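Local coordinates for secretion activator protein, hypothetical (Brucella abortus bv. 1 str. 9-941, PDB 7DNP) that probably cleaves peptidoglycan as a muramidase of glycosyl hydrolase family 108, an autolysin that serves the type IV secretion system, at residues Y65-N68 and Y69-V73; R97-K100 and M101-V105. One frame throughout, in Å; residues are numbered along the deposited sequence.

Contact 1. Residues Y65-N68 and Y69-V73. With H9U ((2R)-2-[[(2S)-2-[[(2R)-2-[(2R,3S,4R,5R,6S)-5-acetamido-3-[(2S,3R,4R,5S,6R)-3-acetamido-6-(hydroxymethyl)-4,5-bis(oxidanyl)oxan-2-yl]oxy-2-(hydroxymethyl)-6-oxidanyl-oxan-4-yl]oxypropanoyl]amino]propanoyl]amino]pentanedioic acid), chain B.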
# COMPACT_ATOMS: atom_id res chain seq x y z
N TYR A 65 0.56 -1.06 -10.21
CA TYR A 65 0.28 -1.60 -8.89
C TYR A 65 0.97 -2.95 -8.69
O TYR A 65 1.46 -3.24 -7.59
CB TYR A 65 -1.23 -1.73 -8.68
CG TYR A 65 -1.91 -0.43 -8.27
CD1 TYR A 65 -1.42 0.33 -7.22
CD2 TYR A 65 -3.02 0.03 -8.95
CE1 TYR A 65 -2.04 1.52 -6.85
CE2 TYR A 65 -3.65 1.21 -8.59
CZ TYR A 65 -3.15 1.95 -7.54
OH TYR A 65 -3.78 3.13 -7.19
N ARG A 66 1.01 -3.78 -9.73
CA ARG A 66 1.62 -5.10 -9.61
C ARG A 66 3.14 -5.00 -9.45
O ARG A 66 3.72 -5.55 -8.51
CB ARG A 66 1.27 -5.97 -10.82
CG ARG A 66 1.55 -7.48 -10.64
CD ARG A 66 1.44 -8.24 -11.97
NE ARG A 66 2.34 -7.69 -12.98
CZ ARG A 66 1.95 -7.00 -14.05
NH1 ARG A 66 0.66 -6.78 -14.26
NH2 ARG A 66 2.85 -6.53 -14.90
N GLU A 67 3.80 -4.27 -10.36
CA GLU A 67 5.26 -4.23 -10.38
C GLU A 67 5.83 -3.28 -9.34
O GLU A 67 6.86 -3.58 -8.72
CB GLU A 67 5.75 -3.80 -11.77
CG GLU A 67 5.42 -4.77 -12.88
CD GLU A 67 6.02 -6.14 -12.65
OE1 GLU A 67 7.10 -6.22 -12.02
OE2 GLU A 67 5.40 -7.14 -13.09
N ASN A 68 5.22 -2.11 -9.15
CA ASN A 68 5.84 -1.08 -8.34
C ASN A 68 5.29 -1.00 -6.93
O ASN A 68 5.74 -0.16 -6.15
CB ASN A 68 5.71 0.28 -9.04
CG ASN A 68 6.78 0.47 -10.10
OD1 ASN A 68 7.61 -0.42 -10.33
ND2 ASN A 68 6.79 1.63 -10.74
N TYR A 69 4.33 -1.85 -6.58
CA TYR A 69 3.81 -1.83 -5.22
C TYR A 69 3.76 -3.24 -4.65
O TYR A 69 4.51 -3.55 -3.72
CB TYR A 69 2.44 -1.14 -5.20
CG TYR A 69 2.58 0.34 -5.50
CD1 TYR A 69 2.87 1.25 -4.48
CD2 TYR A 69 2.47 0.83 -6.80
CE1 TYR A 69 3.03 2.59 -4.75
CE2 TYR A 69 2.63 2.18 -7.07
CZ TYR A 69 2.91 3.05 -6.05
OH TYR A 69 3.07 4.39 -6.31
N TRP A 70 2.93 -4.10 -5.24
CA TRP A 70 2.84 -5.49 -4.80
C TRP A 70 4.20 -6.18 -4.82
O TRP A 70 4.62 -6.78 -3.82
CB TRP A 70 1.84 -6.25 -5.69
CG TRP A 70 1.68 -7.70 -5.36
CD1 TRP A 70 2.19 -8.76 -6.05
CD2 TRP A 70 0.94 -8.26 -4.26
NE1 TRP A 70 1.82 -9.94 -5.45
CE2 TRP A 70 1.06 -9.66 -4.35
CE3 TRP A 70 0.20 -7.71 -3.21
CZ2 TRP A 70 0.46 -10.52 -3.43
CZ3 TRP A 70 -0.39 -8.57 -2.29
CH2 TRP A 70 -0.26 -9.95 -2.41
N ASN A 71 4.92 -6.11 -5.95
CA ASN A 71 6.22 -6.78 -6.03
C ASN A 71 7.26 -6.10 -5.15
O ASN A 71 8.17 -6.78 -4.65
CB ASN A 71 6.70 -6.83 -7.48
CG ASN A 71 5.97 -7.88 -8.31
OD1 ASN A 71 5.32 -8.77 -7.76
ND2 ASN A 71 6.08 -7.78 -9.62
N LYS A 72 7.17 -4.79 -4.95
CA LYS A 72 8.16 -4.09 -4.14
C LYS A 72 7.97 -4.30 -2.64
O LYS A 72 8.84 -3.90 -1.86
CB LYS A 72 8.14 -2.59 -4.46
CG LYS A 72 8.58 -2.29 -5.89
CD LYS A 72 9.53 -1.11 -5.97
CE LYS A 72 10.32 -1.14 -7.28
NZ LYS A 72 9.78 -0.18 -8.30
N VAL A 73 6.86 -4.89 -2.22
CA VAL A 73 6.69 -5.34 -0.84
C VAL A 73 6.70 -6.86 -0.75
O VAL A 73 6.33 -7.42 0.29
CB VAL A 73 5.41 -4.75 -0.22
CG1 VAL A 73 5.45 -3.22 -0.29
CG2 VAL A 73 4.17 -5.29 -0.90
C22 H9U B . -1.33 8.71 -2.58
C24 H9U B . -2.85 10.14 -1.30
C26 H9U B . -2.54 8.18 -3.36
C28 H9U B . -4.03 9.69 -2.18
C23 H9U B . -1.57 10.07 -2.03
C25 H9U B . 0.92 8.09 -2.95
C27 H9U B . 1.68 7.33 -4.07
C29 H9U B . 2.95 6.76 -3.56
C30 H9U B . 3.78 7.77 -2.89
C31 H9U B . 2.99 8.42 -1.74
C32 H9U B . -0.10 11.67 -0.82
C33 H9U B . -2.38 6.71 -3.63
C34 H9U B . 3.84 9.41 -0.99
C35 H9U B . -3.51 11.73 0.56
C36 H9U B . 0.29 11.70 0.65
C37 H9U B . 0.44 5.96 -5.93
C38 H9U B . 1.05 12.14 -1.70
C39 H9U B . 0.66 10.42 2.80
C40 H9U B . -3.83 13.13 1.07
C41 H9U B . -0.43 4.75 -6.24
C42 H9U B . 2.18 10.29 2.84
C43 H9U B . 4.44 11.46 2.82
C44 H9U B . 0.04 9.22 3.48
C45 H9U B . 4.96 11.56 1.40
C46 H9U B . 4.99 12.63 3.61
C47 H9U B . 6.34 12.30 4.24
C48 H9U B . 6.88 13.46 5.07
N18 H9U B . -3.17 11.52 -0.82
N19 H9U B . 0.82 6.20 -4.55
N20 H9U B . 0.28 10.43 1.40
N21 H9U B . 2.98 11.52 2.80
O01 H9U B . -0.18 8.76 -3.46
O02 H9U B . -3.82 8.33 -2.66
O03 H9U B . 1.80 9.07 -2.28
O04 H9U B . -0.44 10.33 -1.10
O05 H9U B . -4.14 10.52 -3.26
O06 H9U B . 3.71 6.14 -4.66
O07 H9U B . 4.96 7.15 -2.35
O08 H9U B . -3.57 6.28 -4.23
O09 H9U B . 4.25 10.42 -1.87
O10 H9U B . -3.53 10.82 1.32
O11 H9U B . 0.59 12.71 1.18
O12 H9U B . 0.79 6.68 -6.82
O13 H9U B . 2.67 9.22 2.90
O14 H9U B . 6.00 10.93 1.06
O15 H9U B . 4.36 12.29 0.56
O16 H9U B . 6.19 14.51 5.19
O17 H9U B . 8.00 13.36 5.64
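Tyr65 and Tyr69, one turn apart at the C-terminal end of helix 58-70 in the lysozyme-like muramidase domain, both reach the bound muropeptide H9U. The Tyr69 OH makes a very short hydrogen bond to H9U O06, 2.5 Å, with the sugar oxygen at the ring edge and in its plane. Tyr65 adds an apolar touch, its CE1 lying 3.7 Å from the acetamido methyl C41. The two rings meet obliquely, planes at 54°, through Tyr65 CD1 and Tyr69 CD2. Tyr69 OH also bonds to Thr39, itself hydrogen-bonded to H9U, while the Tyr65 hydroxyl bonds to the Met33 carbonyl.

Along the backbone the helix widens into a pi-type turn. Trp70 N bonds to Tyr65 O at 2.9 Å and Asn71 N to Arg66 O at 2.9 Å, both i to i+5; the Tyr69 N bond to Tyr65 O is weak. Trp70, with CG anti to its N (chi1 179°), swings its indole away from the turn, and NE1 bonds to Asp76.

Among the polar side chains, Arg66 makes a side-on salt bridge to Glu67 OE2 through NE and NH2, and another through NH1 to Asp63. The bent Glu67 chain brings OE1 to Asn71 ND2 in a weak bond of 3.0 Å. Lys72 NZ hydrogen-bonds to Asn68 OD1 at 3.0 Å from above the amide, 71° out of the carbonyl plane.

Contact 2. Residues R97-K100 and M101-V105; sequences RAVK and MLQKV
Gln103 lies against the preceding turn of helix 95-106 and crosses Val99, four residues earlier, obliquely. Its CB lies 3.4 Å from Val99 O, and CG comes closer to the same oxygen, at 3.2 Å. With CG beside the backbone N (chi1 -73°) and the chain extended beyond it, the amide arrives next to the valine side chain: CD is 3.7 Å from Val99 CG1, and NE2 is also near that methyl. OE1 approaches Lys100 CA, but its polar partner is the backbone N of Gly112; NE2 is held by Asp111 and Thr118. Three outside hydrogen bonds thus satisfy a buried amide and join the helix to the loop at Asp111 and Gly112 and to Thr118 of helix 116-123.

The backbone is regular alpha-helix, as the i to i+4 bonds show: Gln103 N to Val99 O measures 2.8 Å with an N-H...O angle of 154°, and Met101, Leu102 and Lys104 donate likewise to Arg97, Ala98 and Lys100.

Arg97 and Met101 also cross obliquely: the arginine, bent at its second and third torsions, brings CD to 3.6 Å from Met101 CE, which sits at the guanidinium edge. The Arg97 side chain is about 6 Å from bound H9U.

In this predicted peptidoglycan domain, Ala98 and Met101 pack on Phe89 of helix 82-93, while Met101 and Leu102 meet Ala137 and Ile130 of helix 127-142.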
# COMPACT_ATOMS: atom_id res chain seq x y z
N ARG A 97 8.52 3.07 2.71
CA ARG A 97 8.01 3.42 4.04
C ARG A 97 7.17 2.29 4.62
O ARG A 97 7.22 2.03 5.83
CB ARG A 97 7.19 4.71 3.96
CG ARG A 97 6.33 5.01 5.18
CD ARG A 97 7.18 5.30 6.42
NE ARG A 97 8.32 6.15 6.10
CZ ARG A 97 9.48 6.12 6.74
NH1 ARG A 97 9.66 5.28 7.75
NH2 ARG A 97 10.47 6.92 6.38
N ALA A 98 6.39 1.60 3.79
CA ALA A 98 5.58 0.49 4.28
C ALA A 98 6.46 -0.65 4.76
O ALA A 98 6.24 -1.20 5.85
CB ALA A 98 4.61 0.02 3.19
N VAL A 99 7.48 -1.01 3.97
CA VAL A 99 8.37 -2.11 4.36
C VAL A 99 9.20 -1.73 5.58
O VAL A 99 9.46 -2.57 6.45
CB VAL A 99 9.25 -2.52 3.16
CG1 VAL A 99 10.31 -3.53 3.59
CG2 VAL A 99 8.39 -3.13 2.06
N LYS A 100 9.62 -0.46 5.67
CA LYS A 100 10.35 -0.00 6.85
C LYS A 100 9.52 -0.18 8.12
O LYS A 100 10.05 -0.58 9.17
CB LYS A 100 10.77 1.46 6.69
CG LYS A 100 11.99 1.67 5.80
CD LYS A 100 12.27 3.16 5.62
CE LYS A 100 13.46 3.40 4.71
NZ LYS A 100 13.96 4.79 4.79
N MET A 101 8.22 0.12 8.04
CA MET A 101 7.36 -0.04 9.21
C MET A 101 7.11 -1.51 9.52
O MET A 101 7.03 -1.89 10.69
CB MET A 101 6.05 0.70 8.99
CG MET A 101 5.45 1.27 10.27
SD MET A 101 6.45 2.58 11.02
CE MET A 101 6.82 3.58 9.59
N LEU A 102 6.97 -2.34 8.48
CA LEU A 102 6.86 -3.78 8.72
C LEU A 102 8.13 -4.31 9.38
O LEU A 102 8.06 -5.17 10.26
CB LEU A 102 6.59 -4.51 7.40
CG LEU A 102 6.63 -6.04 7.49
CD1 LEU A 102 5.44 -6.56 8.28
CD2 LEU A 102 6.67 -6.67 6.10
N GLN A 103 9.29 -3.79 8.96
CA GLN A 103 10.55 -4.20 9.57
C GLN A 103 10.63 -3.75 11.03
O GLN A 103 11.10 -4.50 11.89
CB GLN A 103 11.72 -3.65 8.74
CG GLN A 103 11.89 -4.39 7.40
CD GLN A 103 12.75 -3.66 6.38
OE1 GLN A 103 12.75 -2.43 6.31
NE2 GLN A 103 13.48 -4.43 5.57
N LYS A 104 10.14 -2.54 11.32
CA LYS A 104 10.08 -2.08 12.70
C LYS A 104 9.20 -2.99 13.55
O LYS A 104 9.54 -3.31 14.69
CB LYS A 104 9.56 -0.64 12.74
CG LYS A 104 9.65 0.05 14.10
CD LYS A 104 8.95 1.40 14.08
CE LYS A 104 9.33 2.25 15.27
NZ LYS A 104 8.42 3.42 15.44
N VAL A 105 8.07 -3.44 12.99
CA VAL A 105 7.14 -4.28 13.73
C VAL A 105 7.76 -5.64 14.04
O VAL A 105 7.64 -6.16 15.16
CB VAL A 105 5.82 -4.43 12.96
CG1 VAL A 105 5.05 -5.65 13.43
CG2 VAL A 105 4.98 -3.16 13.10

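How the contacts relate
From the N terminus, the chain first reaches contact 1, at the C-terminal end of helix 58-70, then passes through helix 82-93 and enters helix 95-106, which carries contact 2. Each is local to its own stretch and closes no long loop; the two follow in series, neither nested nor crossed, with centres about 15 Å apart. They nevertheless touch: Val73 CG1 lies 3.8 Å from Val99 CG2, joining the residues after helix 58-70 to helix 95-106. Helix 82-93 packs against both, through Thr86, Ala90 and Ile91 for contact 1 and Phe89 and Ala90 for contact 2. The junction brings together the glycosyl hydrolase 108 part of the chain and the predicted peptidoglycan domain.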